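Local coordinates for protein Emp46p (Saccharomyces cerevisiae, PDB 2A6V) that acts as a calcium-independent cargo receptor of yeast, with a potassium-binding, lectin-like carbohydrate recognition domain, and takes part in the secretion of glycoproteins, at residues A[98-103]-A[134-139]; A[109-114]-A[170-175]; A[113-118]-A[123-128]; A[147-152]-A[177-182]; A[199-204]-A[208-213]. All coordinates share one frame; numbering follows the deposited sequence.

Contact 1. Residues A[98-103]-A[134-139]; sequences TELFGG and KDLDIE. With K (potassium ion), chain C.
Phe101 and Ile138 make the closer of two apolar contacts here. The ring meets the isoleucine edge-on: CE2 of Phe101 lies 3.9 Å from Ile138 CG1, which sits in the ring plane, and Ile138 CD1 is almost as near. The two side chains cross at about a right angle. Turning CG1 of Ile138 anti to the backbone nitrogen (chi1 -165°) brings the ethyl arm round to the ring edge. Beside this pair the methyl tips Leu100 CD2 and Leu136 CD1 come within 4.4 Å, a loose touch. Met112 and Leu114 of strand 111-115 underlie both loops. One step out, Leu100 O takes the Gly103 N-H at 2.9 Å, tightening a turn in which Phe101 itself adopts left-handed backbone angles, and Phe101 O is hydrogen-bonded to Ser200 OG. On the other loop, Ile138 turns its carbonyl away from the hydrophobic patch and onto potassium: its O is 2.6 Å from the ion and Glu139 O is 2.9 Å. Two waters, Tyr128 OH and Ser141 O complete the ligands. Asp137 OD1 accepts a weak bond from Glu139 N at 3.3 Å, and OD2 is hydrogen-bonded to Ser140 OG. Both loops thus fold over one sheet of the legume-like lectin sandwich, and the second supplies backbone carbonyls to its potassium site.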
# COMPACT_ATOMS: atom_id res chain seq x y z
N THR A 98 -1.95 -11.72 9.16
CA THR A 98 -1.81 -10.26 9.19
C THR A 98 -0.62 -9.84 10.05
O THR A 98 -0.60 -8.72 10.59
CB THR A 98 -3.07 -9.62 9.77
OG1 THR A 98 -3.33 -10.17 11.08
CG2 THR A 98 -4.31 -9.97 8.92
N GLU A 99 0.35 -10.73 10.19
CA GLU A 99 1.47 -10.52 11.13
C GLU A 99 2.37 -9.38 10.71
O GLU A 99 2.97 -8.73 11.54
CB GLU A 99 2.25 -11.84 11.34
CG GLU A 99 3.49 -11.81 12.24
CD GLU A 99 3.21 -11.54 13.71
OE1 GLU A 99 2.05 -11.36 14.09
OE2 GLU A 99 4.20 -11.49 14.46
N LEU A 100 2.42 -9.11 9.41
CA LEU A 100 3.24 -8.04 8.87
C LEU A 100 2.37 -6.83 8.49
O LEU A 100 1.61 -6.86 7.52
CB LEU A 100 4.01 -8.57 7.65
CG LEU A 100 5.12 -7.69 7.09
CD1 LEU A 100 6.16 -7.30 8.14
CD2 LEU A 100 5.77 -8.41 5.92
N PHE A 101 2.46 -5.78 9.30
CA PHE A 101 1.70 -4.52 9.12
C PHE A 101 0.23 -4.68 8.83
O PHE A 101 -0.35 -3.97 8.03
CB PHE A 101 2.48 -3.58 8.18
CG PHE A 101 3.77 -3.16 8.77
CD1 PHE A 101 3.80 -2.15 9.70
CD2 PHE A 101 4.95 -3.87 8.49
CE1 PHE A 101 4.97 -1.79 10.32
CE2 PHE A 101 6.13 -3.53 9.12
CZ PHE A 101 6.14 -2.47 10.04
N GLY A 102 -0.39 -5.64 9.51
CA GLY A 102 -1.80 -5.91 9.36
C GLY A 102 -2.22 -6.50 8.03
O GLY A 102 -3.41 -6.59 7.74
N GLY A 103 -1.28 -6.93 7.21
CA GLY A 103 -1.57 -7.22 5.83
C GLY A 103 -1.16 -8.56 5.26
O GLY A 103 -1.76 -9.01 4.28
N LYS A 134 11.34 -17.16 2.59
CA LYS A 134 11.83 -16.78 3.92
C LYS A 134 10.91 -15.76 4.60
O LYS A 134 10.13 -15.08 3.94
CB LYS A 134 13.25 -16.22 3.82
CG LYS A 134 14.14 -16.50 5.02
CD LYS A 134 15.40 -15.63 4.98
CE LYS A 134 16.40 -16.03 6.05
NZ LYS A 134 17.54 -15.07 6.16
N ASP A 135 11.01 -15.70 5.93
CA ASP A 135 10.28 -14.73 6.73
C ASP A 135 11.01 -13.40 6.67
O ASP A 135 12.22 -13.32 6.93
CB ASP A 135 10.24 -15.15 8.21
CG ASP A 135 9.14 -16.15 8.52
OD1 ASP A 135 9.04 -16.50 9.71
OD2 ASP A 135 8.33 -16.62 7.69
N LEU A 136 10.28 -12.35 6.33
CA LEU A 136 10.81 -11.00 6.41
C LEU A 136 10.78 -10.56 7.85
O LEU A 136 9.68 -10.44 8.43
CB LEU A 136 9.96 -10.06 5.55
CG LEU A 136 10.52 -8.66 5.22
CD1 LEU A 136 9.73 -8.04 4.07
CD2 LEU A 136 10.48 -7.71 6.40
N ASP A 137 11.95 -10.35 8.44
CA ASP A 137 12.08 -9.73 9.75
C ASP A 137 12.32 -8.25 9.50
O ASP A 137 13.34 -7.88 8.94
CB ASP A 137 13.24 -10.33 10.57
CG ASP A 137 13.69 -9.41 11.70
OD1 ASP A 137 12.84 -8.82 12.40
OD2 ASP A 137 14.88 -9.20 11.95
N ILE A 138 11.39 -7.40 9.92
CA ILE A 138 11.43 -6.01 9.50
C ILE A 138 12.71 -5.33 9.97
O ILE A 138 13.19 -4.43 9.30
CB ILE A 138 10.16 -5.25 9.99
CG1 ILE A 138 10.01 -3.91 9.26
CG2 ILE A 138 10.19 -5.04 11.48
CD1 ILE A 138 9.85 -4.06 7.78
N GLU A 139 13.29 -5.78 11.08
CA GLU A 139 14.53 -5.18 11.56
C GLU A 139 15.73 -5.59 10.70
O GLU A 139 16.43 -4.74 10.15
CB GLU A 139 14.73 -5.56 13.03
CG GLU A 139 16.00 -5.05 13.68
CD GLU A 139 16.14 -5.50 15.12
OE1 GLU A 139 15.50 -6.51 15.51
OE2 GLU A 139 16.90 -4.85 15.87
K K C . 15.17 -3.77 7.69
O HOH W 1 15.50 -1.37 9.14
O HOH W 2 17.71 -3.11 6.59

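Contact 2. Residues A[109-114]-A[170-175]; sequences NGLMIL and HLLKLQ
No flat group takes part where Ile113 meets Leu174 and Leu111 meets Leu172; the rings lie at the margins, Phe144 against Leu111 and Phe182 against Leu172 and Leu174. The closest touch is Ile113 CD1 to Leu174 CD2, 3.6 Å apart, where the two side chains slide past each other in opposite directions. Ile113 has its CG1 anti to the carbonyl carbon (chi1 -60°) and the chain extended beyond, which carries CD1 across the gap until it also comes near Leu174 CG. Further along, the methyls Leu111 CD2 and Leu172 CD1 meet less closely, at 4.3 Å. The backbones stay well apart, with 9.4 Å between Ile113 CA and Leu174 CA, because strands 111-115 and 171-176 belong to the two different sheets of the sandwich. Leu162 and Leu160 of strand 158-165 extend the layer. Only aliphatic carbon meets across these segments, so the sheets are held face to face here by dispersion and the hydrophobic effect, not by directional bonds.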
# COMPACT_ATOMS: atom_id res chain seq x y z
N ASN A 109 5.31 -13.49 -1.24
CA ASN A 109 5.91 -13.39 -2.54
C ASN A 109 5.42 -12.11 -3.17
O ASN A 109 4.27 -12.00 -3.61
CB ASN A 109 5.53 -14.60 -3.39
CG ASN A 109 6.44 -14.78 -4.57
OD1 ASN A 109 6.87 -13.81 -5.20
ND2 ASN A 109 6.76 -16.04 -4.86
N GLY A 110 6.27 -11.10 -3.16
CA GLY A 110 5.90 -9.84 -3.76
C GLY A 110 6.65 -8.67 -3.21
O GLY A 110 7.78 -8.79 -2.74
N LEU A 111 5.98 -7.52 -3.27
CA LEU A 111 6.54 -6.22 -2.98
C LEU A 111 5.73 -5.57 -1.88
O LEU A 111 4.50 -5.57 -1.92
CB LEU A 111 6.50 -5.35 -4.23
CG LEU A 111 6.79 -3.87 -4.08
CD1 LEU A 111 8.26 -3.60 -3.67
CD2 LEU A 111 6.46 -3.13 -5.38
N MET A 112 6.44 -5.07 -0.87
CA MET A 112 5.85 -4.31 0.22
C MET A 112 6.53 -2.95 0.26
O MET A 112 7.76 -2.88 0.47
CB MET A 112 6.07 -5.03 1.55
CG MET A 112 5.44 -4.32 2.74
SD MET A 112 5.82 -4.96 4.36
CE MET A 112 7.53 -4.53 4.49
N ILE A 113 5.76 -1.88 0.15
CA ILE A 113 6.24 -0.51 0.26
C ILE A 113 5.69 0.02 1.57
O ILE A 113 4.47 0.11 1.75
CB ILE A 113 5.80 0.34 -0.94
CG1 ILE A 113 6.35 -0.27 -2.25
CG2 ILE A 113 6.23 1.78 -0.75
CD1 ILE A 113 5.91 0.43 -3.52
N LEU A 114 6.57 0.38 2.49
CA LEU A 114 6.22 0.57 3.86
C LEU A 114 6.53 1.98 4.31
O LEU A 114 7.65 2.45 4.11
CB LEU A 114 6.98 -0.43 4.72
CG LEU A 114 6.81 -0.33 6.22
CD1 LEU A 114 5.38 -0.58 6.67
CD2 LEU A 114 7.75 -1.33 6.87
N HIS A 170 11.27 -3.24 -17.29
CA HIS A 170 10.71 -3.33 -15.94
C HIS A 170 11.05 -2.14 -15.05
O HIS A 170 11.22 -2.30 -13.83
CB HIS A 170 11.17 -4.64 -15.28
CG HIS A 170 10.72 -5.85 -16.03
ND1 HIS A 170 9.43 -6.31 -15.98
CD2 HIS A 170 11.38 -6.66 -16.89
CE1 HIS A 170 9.32 -7.37 -16.76
NE2 HIS A 170 10.49 -7.60 -17.33
N LEU A 171 11.14 -0.96 -15.63
CA LEU A 171 11.35 0.24 -14.83
C LEU A 171 10.13 0.46 -13.94
O LEU A 171 9.02 0.59 -14.43
CB LEU A 171 11.58 1.45 -15.71
CG LEU A 171 11.90 2.75 -14.98
CD1 LEU A 171 13.17 2.65 -14.12
CD2 LEU A 171 12.01 3.90 -15.94
N LEU A 172 10.37 0.47 -12.64
CA LEU A 172 9.39 0.85 -11.63
C LEU A 172 9.87 2.15 -10.97
O LEU A 172 11.01 2.24 -10.49
CB LEU A 172 9.27 -0.24 -10.58
CG LEU A 172 8.10 -0.06 -9.62
CD1 LEU A 172 7.58 -1.41 -9.20
CD2 LEU A 172 8.51 0.78 -8.39
N LYS A 173 9.01 3.16 -10.98
CA LYS A 173 9.25 4.42 -10.31
C LYS A 173 8.24 4.60 -9.19
O LYS A 173 7.06 4.32 -9.36
CB LYS A 173 9.12 5.57 -11.29
CG LYS A 173 9.44 6.91 -10.77
CD LYS A 173 9.77 7.86 -11.92
CE LYS A 173 8.54 8.28 -12.66
NZ LYS A 173 8.91 9.28 -13.70
N LEU A 174 8.71 5.08 -8.06
CA LEU A 174 7.85 5.34 -6.93
C LEU A 174 8.00 6.79 -6.57
O LEU A 174 9.09 7.21 -6.16
CB LEU A 174 8.25 4.44 -5.76
CG LEU A 174 7.27 4.25 -4.60
CD1 LEU A 174 7.10 5.48 -3.82
CD2 LEU A 174 5.93 3.69 -5.11
N GLN A 175 6.93 7.56 -6.70
CA GLN A 175 6.92 8.96 -6.32
C GLN A 175 6.04 9.17 -5.10
O GLN A 175 5.03 8.50 -4.93
CB GLN A 175 6.39 9.83 -7.45
CG GLN A 175 7.19 9.79 -8.75
CD GLN A 175 6.39 10.36 -9.90
OE1 GLN A 175 5.55 9.68 -10.47
NE2 GLN A 175 6.63 11.62 -10.21

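Contact 3. Residues A[113-118]-A[123-128]; sequences ILLRLD and ESVTAY. With K (potassium ion), chain C.
An antiparallel beta hairpin pairs Leu114 with Thr126 on strands 111-115 and 124-131, and the hydrogen-bonded pairing continues to Arg116 and Ser124 at the corner beyond strand 111-115. Leu114 N donates its N-H to Thr126 O at 2.8 Å and Thr126 N donates to Leu114 O; the Arg116 and Ser124 bonds are longer. On one face, which packs against the second sheet of the lectin sandwich, Ile113 CG2 rests 3.6 Å from Val125 CG1, and Leu115 CD1 lies beside Val125 CG2. The face of Leu114, Arg116, Ser124 and Thr126 is mixed, and two waters serve its polar groups. One is hydrogen-bonded to Leu114 O, Ser124 OG and Thr126 OG1. The second accepts from Arg116 NE and, at 2.8 Å, from Thr126 OG1, and donates to Asp118 OD1 and to Tyr128 OH, each at 2.7 Å. Arg116 NH2 forms a salt bridge with Asp119 and a second, weak one with Asp118 OD1 at 3.4 Å, while Asp118 OD2 accepts the backbone N-H groups of Lys120 and Leu121. Tyr128 OH binds potassium at 2.9 Å, with the ion at the ring edge and in its plane. Asp118 acts from the second shell: its OD1 accepts a hydrogen bond, across 2.7 Å, from a water that also ligates the ion.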
# COMPACT_ATOMS: atom_id res chain seq x y z
N ILE A 113 5.76 -1.88 0.15
CA ILE A 113 6.24 -0.51 0.26
C ILE A 113 5.69 0.02 1.57
O ILE A 113 4.47 0.11 1.75
CB ILE A 113 5.80 0.34 -0.94
CG1 ILE A 113 6.35 -0.27 -2.25
CG2 ILE A 113 6.23 1.78 -0.75
CD1 ILE A 113 5.91 0.43 -3.52
N LEU A 114 6.57 0.38 2.49
CA LEU A 114 6.22 0.57 3.86
C LEU A 114 6.53 1.98 4.31
O LEU A 114 7.65 2.45 4.11
CB LEU A 114 6.98 -0.43 4.72
CG LEU A 114 6.81 -0.33 6.22
CD1 LEU A 114 5.38 -0.58 6.67
CD2 LEU A 114 7.75 -1.33 6.87
N LEU A 115 5.54 2.66 4.90
CA LEU A 115 5.70 3.91 5.61
C LEU A 115 5.73 3.59 7.08
O LEU A 115 4.74 3.10 7.65
CB LEU A 115 4.56 4.89 5.33
CG LEU A 115 4.66 5.60 3.99
CD1 LEU A 115 4.58 4.64 2.79
CD2 LEU A 115 3.65 6.67 3.87
N ARG A 116 6.87 3.81 7.72
CA ARG A 116 7.01 3.55 9.15
C ARG A 116 8.19 4.34 9.68
O ARG A 116 8.84 5.07 8.92
CB ARG A 116 7.19 2.06 9.42
CG ARG A 116 8.56 1.47 9.15
CD ARG A 116 8.88 0.25 10.02
NE ARG A 116 10.23 -0.26 9.77
CZ ARG A 116 10.98 -0.87 10.67
NH1 ARG A 116 10.52 -1.09 11.90
NH2 ARG A 116 12.21 -1.26 10.34
N LEU A 117 8.43 4.20 10.97
CA LEU A 117 9.67 4.68 11.57
C LEU A 117 10.67 3.55 11.48
O LEU A 117 10.67 2.61 12.30
CB LEU A 117 9.42 5.12 13.01
CG LEU A 117 8.29 6.12 13.20
CD1 LEU A 117 8.26 6.63 14.59
CD2 LEU A 117 8.38 7.27 12.24
N ASP A 118 11.47 3.59 10.43
CA ASP A 118 12.48 2.58 10.26
C ASP A 118 13.48 2.70 11.40
O ASP A 118 13.72 3.78 11.92
CB ASP A 118 13.15 2.76 8.91
CG ASP A 118 14.26 1.78 8.70
OD1 ASP A 118 14.02 0.67 8.23
OD2 ASP A 118 15.43 2.07 8.99
N GLU A 123 11.54 8.13 9.96
CA GLU A 123 10.33 8.37 9.17
C GLU A 123 10.65 8.26 7.68
O GLU A 123 11.44 9.04 7.13
CB GLU A 123 9.82 9.75 9.53
CG GLU A 123 8.34 9.91 9.42
CD GLU A 123 7.83 11.21 10.01
OE1 GLU A 123 6.65 11.48 9.75
OE2 GLU A 123 8.56 11.98 10.70
N SER A 124 10.11 7.24 7.02
CA SER A 124 10.60 6.83 5.72
C SER A 124 9.65 5.95 4.94
O SER A 124 8.69 5.41 5.52
CB SER A 124 11.93 6.08 5.88
OG SER A 124 11.75 4.90 6.64
N VAL A 125 9.92 5.83 3.64
CA VAL A 125 9.42 4.79 2.76
C VAL A 125 10.55 3.79 2.59
O VAL A 125 11.66 4.16 2.22
CB VAL A 125 9.03 5.36 1.36
CG1 VAL A 125 8.53 4.28 0.45
CG2 VAL A 125 8.00 6.45 1.49
N THR A 126 10.28 2.53 2.88
CA THR A 126 11.21 1.44 2.61
C THR A 126 10.53 0.38 1.79
O THR A 126 9.36 0.06 2.05
CB THR A 126 11.82 0.84 3.90
OG1 THR A 126 10.80 0.62 4.89
CG2 THR A 126 12.82 1.83 4.52
N ALA A 127 11.20 -0.10 0.76
CA ALA A 127 10.63 -1.05 -0.19
C ALA A 127 11.33 -2.39 -0.06
O ALA A 127 12.56 -2.47 -0.11
CB ALA A 127 10.75 -0.50 -1.60
N TYR A 128 10.54 -3.45 0.11
CA TYR A 128 11.05 -4.78 0.36
C TYR A 128 10.50 -5.73 -0.68
O TYR A 128 9.32 -5.68 -1.05
CB TYR A 128 10.58 -5.26 1.73
CG TYR A 128 11.18 -4.57 2.91
CD1 TYR A 128 12.25 -5.14 3.60
CD2 TYR A 128 10.67 -3.37 3.39
CE1 TYR A 128 12.80 -4.54 4.70
CE2 TYR A 128 11.24 -2.75 4.53
CZ TYR A 128 12.32 -3.35 5.16
OH TYR A 128 12.89 -2.76 6.28
K K C . 15.17 -3.77 7.69
O HOH W 3 9.81 2.73 6.09
O HOH W 4 11.81 -0.43 7.23
O HOH W 1 15.50 -1.37 9.14
O HOH W 2 17.71 -3.11 6.59

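Contact 4. Residues A[147-152]-A[177-182]; sequences CLFQYQ and DNRVCF. With EDO (1,2-ethanediol), chain E.
A disulfide between edge strands ties the two sheets of the sandwich together: Cys147 SG and Cys181 SG are bonded at 2.1 Å, with a left-handed chi3 of -99°. Cys147 holds its sulfur between the backbone N and the carbonyl carbon (chi1 65°), whereas that of Cys181 is turned anti to its nitrogen, and the bridge spans the gap between strands 145-148 and 179-184. Each of these strands is the outermost of its seven-stranded sheet, and Cys181 with Phe182 forms a classic beta bulge opposite Leu174. Farther along, Phe149 turns the edge of its ring to Asp177, whose OD2 stands 3.9 Å from CZ of Phe149 near the ring plane; carboxylate and ring planes are 62° apart. The slightly positive ring edge probably suits the carboxylate oxygen, which Ser158 OG also hydrogen-bonds while Thr159 N holds OD1. Ethanediol, probably from the crystallisation liquor, lies beside the disulfide, close to Cys181 CB and the Arg179 side chain, its O1 donating to Arg179 O and its O2 to Val180 O, both at 2.9 Å.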
# COMPACT_ATOMS: atom_id res chain seq x y z
N CYS A 147 13.47 6.08 0.80
CA CYS A 147 13.62 7.52 0.91
C CYS A 147 13.12 7.99 2.27
O CYS A 147 12.33 7.31 2.93
CB CYS A 147 12.92 8.26 -0.22
SG CYS A 147 11.11 8.10 -0.24
N LEU A 148 13.58 9.14 2.71
CA LEU A 148 13.10 9.75 3.92
C LEU A 148 11.85 10.53 3.53
O LEU A 148 11.83 11.23 2.51
CB LEU A 148 14.16 10.65 4.54
CG LEU A 148 15.51 9.99 4.77
CD1 LEU A 148 16.46 10.99 5.44
CD2 LEU A 148 15.38 8.70 5.58
N PHE A 149 10.80 10.38 4.31
CA PHE A 149 9.50 10.98 3.97
C PHE A 149 8.66 11.21 5.24
O PHE A 149 8.43 10.30 6.03
CB PHE A 149 8.74 10.07 3.00
CG PHE A 149 7.47 10.68 2.50
CD1 PHE A 149 7.49 11.66 1.53
CD2 PHE A 149 6.26 10.33 3.08
CE1 PHE A 149 6.31 12.24 1.11
CE2 PHE A 149 5.09 10.92 2.64
CZ PHE A 149 5.11 11.86 1.68
N GLN A 150 8.25 12.46 5.42
CA GLN A 150 7.46 12.88 6.58
C GLN A 150 5.98 12.57 6.33
O GLN A 150 5.38 13.06 5.36
CB GLN A 150 7.65 14.37 6.87
CG GLN A 150 7.10 14.78 8.21
CD GLN A 150 7.33 16.23 8.56
OE1 GLN A 150 6.94 16.67 9.63
NE2 GLN A 150 8.01 16.97 7.69
N TYR A 151 5.41 11.75 7.19
CA TYR A 151 3.99 11.36 7.08
C TYR A 151 3.19 11.50 8.40
O TYR A 151 1.98 11.66 8.35
CB TYR A 151 3.83 9.93 6.51
CG TYR A 151 4.31 8.88 7.46
CD1 TYR A 151 3.47 8.38 8.45
CD2 TYR A 151 5.63 8.42 7.42
CE1 TYR A 151 3.92 7.44 9.38
CE2 TYR A 151 6.10 7.49 8.33
CZ TYR A 151 5.23 6.98 9.31
OH TYR A 151 5.68 6.09 10.26
N GLN A 152 3.81 11.43 9.58
CA GLN A 152 3.01 11.40 10.80
C GLN A 152 2.28 12.71 11.01
O GLN A 152 2.83 13.79 10.78
CB GLN A 152 3.84 11.08 12.04
CG GLN A 152 4.35 9.66 12.10
CD GLN A 152 4.85 9.33 13.48
OE1 GLN A 152 5.54 10.15 14.10
NE2 GLN A 152 4.53 8.14 13.96
N ASP A 177 4.15 12.44 -3.40
CA ASP A 177 3.79 13.83 -3.69
C ASP A 177 4.55 14.36 -4.91
O ASP A 177 5.07 15.47 -4.90
CB ASP A 177 3.98 14.68 -2.43
CG ASP A 177 2.98 14.35 -1.34
OD1 ASP A 177 1.91 13.79 -1.67
OD2 ASP A 177 3.17 14.67 -0.16
N ASN A 178 4.61 13.53 -5.95
CA ASN A 178 5.20 13.87 -7.25
C ASN A 178 6.70 14.10 -7.24
O ASN A 178 7.26 14.68 -8.18
CB ASN A 178 4.48 15.07 -7.87
CG ASN A 178 3.02 14.77 -8.17
OD1 ASN A 178 2.68 13.68 -8.63
ND2 ASN A 178 2.15 15.72 -7.88
N ARG A 179 7.36 13.59 -6.20
CA ARG A 179 8.82 13.67 -6.09
C ARG A 179 9.34 12.26 -6.02
O ARG A 179 8.80 11.42 -5.31
CB ARG A 179 9.24 14.44 -4.83
CG ARG A 179 8.61 15.85 -4.69
CD ARG A 179 9.23 16.78 -3.66
NE ARG A 179 9.50 16.10 -2.39
CZ ARG A 179 8.63 15.95 -1.39
NH1 ARG A 179 7.38 16.40 -1.45
NH2 ARG A 179 9.03 15.33 -0.29
N VAL A 180 10.41 11.97 -6.75
CA VAL A 180 10.90 10.60 -6.83
C VAL A 180 11.46 10.15 -5.48
O VAL A 180 12.27 10.84 -4.86
CB VAL A 180 11.92 10.39 -7.97
CG1 VAL A 180 12.42 8.98 -7.99
CG2 VAL A 180 11.26 10.70 -9.32
N CYS A 181 10.97 9.00 -5.03
CA CYS A 181 11.47 8.32 -3.85
C CYS A 181 12.55 7.32 -4.29
O CYS A 181 13.68 7.34 -3.76
CB CYS A 181 10.31 7.64 -3.12
SG CYS A 181 10.75 6.67 -1.67
N PHE A 182 12.23 6.48 -5.25
CA PHE A 182 13.20 5.58 -5.85
C PHE A 182 12.77 5.13 -7.23
O PHE A 182 11.61 5.25 -7.61
CB PHE A 182 13.47 4.37 -4.96
CG PHE A 182 12.29 3.45 -4.79
CD1 PHE A 182 12.04 2.45 -5.71
CD2 PHE A 182 11.47 3.54 -3.67
CE1 PHE A 182 10.94 1.59 -5.54
CE2 PHE A 182 10.40 2.70 -3.51
CZ PHE A 182 10.14 1.73 -4.44
C1 EDO E . 10.18 12.02 -1.79
O1 EDO E . 9.79 10.91 -2.58
C2 EDO E . 11.50 11.75 -1.10
O2 EDO E . 12.54 11.51 -2.06

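Contact 5. Residues A[199-204]-A[208-213]; sequences TSAIND and ESFEIL
Glu208 opens the second segment against Asn203. Its carbonyl O accepts an N-H of Asn203 ND2 at 2.9 Å (N-H...O angle 157°); the oxygen lies close to the amide plane, while the donor is tilted 27° from the carbonyl plane. The amide is gripped further by Gly47 O at ND2 and Thr50 N at OD1, which fixes its rotation, and Thr45 OG1 shares Glu208 O. A water accepts the N-H of Glu208, its oxygen 2.9 Å from Glu208 N, and that of Asp204, and donates to Asp204 OD1, so it bridges the ends of the turn. The Glu208 chain, extended toward Ser74 OG, lays CG above one face of the Phe210 ring, toward its rim. Ser209 points away from the first segment and donates its hydroxyl to Glu211 OE2 at 2.7 Å, on the anti lone pair. Phe210 then packs inward: its CB is 3.6 Å from Ala201 CB, and CE2 approaches Ile202 O to 3.5 Å. Glu211 points away from the first segment, its OE1 in salt bridges with Arg41 and Arg73. Ile212 meets Thr199 tip to tip, with CG1 3.9 Å from Thr199 CG2, while Thr199 OG1 bonds Ala86 O. The two strands run antiparallel (167°) but in different sheets: 196-202 lies between strands 51-56 and 84-90, and 209-218 between 41-43 and 66-75.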
# COMPACT_ATOMS: atom_id res chain seq x y z
N THR A 199 -3.56 -2.54 0.56
CA THR A 199 -2.91 -1.74 1.58
C THR A 199 -3.34 -2.25 2.94
O THR A 199 -4.45 -2.80 3.10
CB THR A 199 -3.26 -0.24 1.39
OG1 THR A 199 -2.56 0.54 2.35
CG2 THR A 199 -4.76 0.04 1.63
N SER A 200 -2.50 -2.06 3.93
CA SER A 200 -2.82 -2.41 5.30
C SER A 200 -2.07 -1.56 6.27
O SER A 200 -1.05 -0.96 5.93
CB SER A 200 -2.52 -3.87 5.56
OG SER A 200 -1.12 -4.09 5.51
N ALA A 201 -2.54 -1.50 7.50
CA ALA A 201 -1.84 -0.77 8.53
C ALA A 201 -2.12 -1.36 9.88
O ALA A 201 -3.10 -2.09 10.06
CB ALA A 201 -2.22 0.69 8.51
N ILE A 202 -1.26 -1.05 10.83
CA ILE A 202 -1.45 -1.38 12.22
C ILE A 202 -0.90 -0.21 13.05
O ILE A 202 0.09 0.40 12.68
CB ILE A 202 -0.75 -2.72 12.57
CG1 ILE A 202 -1.10 -3.16 13.99
CG2 ILE A 202 0.78 -2.63 12.39
CD1 ILE A 202 -0.49 -4.51 14.35
N ASN A 203 -1.58 0.11 14.14
CA ASN A 203 -1.13 1.14 15.05
C ASN A 203 -0.88 0.53 16.44
O ASN A 203 -0.73 -0.69 16.56
CB ASN A 203 -2.13 2.31 15.07
CG ASN A 203 -3.42 1.98 15.77
OD1 ASN A 203 -3.60 0.87 16.26
ND2 ASN A 203 -4.35 2.96 15.82
N ASP A 204 -0.79 1.39 17.46
CA ASP A 204 -0.62 0.96 18.84
C ASP A 204 -1.56 1.79 19.71
O ASP A 204 -2.52 2.38 19.21
CB ASP A 204 0.87 0.98 19.26
CG ASP A 204 1.50 2.36 19.30
OD1 ASP A 204 0.77 3.35 19.40
OD2 ASP A 204 2.76 2.52 19.25
N GLU A 208 -2.54 6.20 16.34
CA GLU A 208 -2.24 6.73 15.01
C GLU A 208 -3.34 6.32 14.03
O GLU A 208 -3.73 5.15 13.96
CB GLU A 208 -0.88 6.21 14.51
CG GLU A 208 -0.38 6.93 13.28
CD GLU A 208 1.12 6.74 12.99
OE1 GLU A 208 1.82 5.95 13.68
OE2 GLU A 208 1.60 7.41 12.07
N SER A 209 -3.84 7.27 13.26
CA SER A 209 -4.94 7.01 12.35
C SER A 209 -4.42 6.95 10.92
O SER A 209 -4.21 7.98 10.27
CB SER A 209 -6.04 8.06 12.49
OG SER A 209 -7.17 7.68 11.71
N PHE A 210 -4.22 5.74 10.43
CA PHE A 210 -3.82 5.52 9.04
C PHE A 210 -5.05 5.47 8.17
O PHE A 210 -5.95 4.67 8.42
CB PHE A 210 -3.01 4.23 8.90
CG PHE A 210 -1.67 4.27 9.60
CD1 PHE A 210 -0.63 5.02 9.07
CD2 PHE A 210 -1.46 3.58 10.77
CE1 PHE A 210 0.61 5.05 9.67
CE2 PHE A 210 -0.21 3.63 11.40
CZ PHE A 210 0.82 4.37 10.82
N GLU A 211 -5.08 6.32 7.16
CA GLU A 211 -6.30 6.57 6.37
C GLU A 211 -6.04 6.51 4.89
O GLU A 211 -4.99 6.96 4.43
CB GLU A 211 -6.90 7.91 6.74
CG GLU A 211 -7.03 8.10 8.24
CD GLU A 211 -7.74 9.36 8.66
OE1 GLU A 211 -8.14 10.16 7.79
OE2 GLU A 211 -7.92 9.55 9.88
N ILE A 212 -7.01 5.98 4.13
CA ILE A 212 -6.96 5.93 2.67
C ILE A 212 -8.09 6.83 2.13
O ILE A 212 -9.28 6.57 2.40
CB ILE A 212 -7.11 4.48 2.16
CG1 ILE A 212 -6.00 3.58 2.72
CG2 ILE A 212 -7.13 4.45 0.67
CD1 ILE A 212 -4.58 3.92 2.27
N LEU A 213 -7.74 7.82 1.33
CA LEU A 213 -8.71 8.77 0.80
C LEU A 213 -9.10 8.45 -0.64
O LEU A 213 -10.23 8.74 -1.06
CB LEU A 213 -8.16 10.19 0.86
CG LEU A 213 -8.30 10.87 2.22
CD1 LEU A 213 -7.48 10.21 3.28
CD2 LEU A 213 -7.96 12.33 2.04
O HOH W 5 -0.40 4.43 17.16

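Overall arrangement
All five contacts belong to one two-sheet lectin sandwich. Contact 3 pairs neighbouring strands within one sheet; contacts 2, 4 and 5 link that sheet to the other, at an apolar patch, a disulfide at the edge and a connecting turn. Contact 1 lies in loops over the sheet of contact 3. Contacts 2 and 3 share Ile113 and Leu114, their centres about 12 Å apart, and contacts 1 and 3 ligate the same potassium ion. Along the chain, contact 3 falls between the segments of contact 1; contact 2 starts there too but ends between those of contact 4, and contact 5 comes last. Contacts 3, 4 and 5 touch in turn, through Glu123 and then Tyr151.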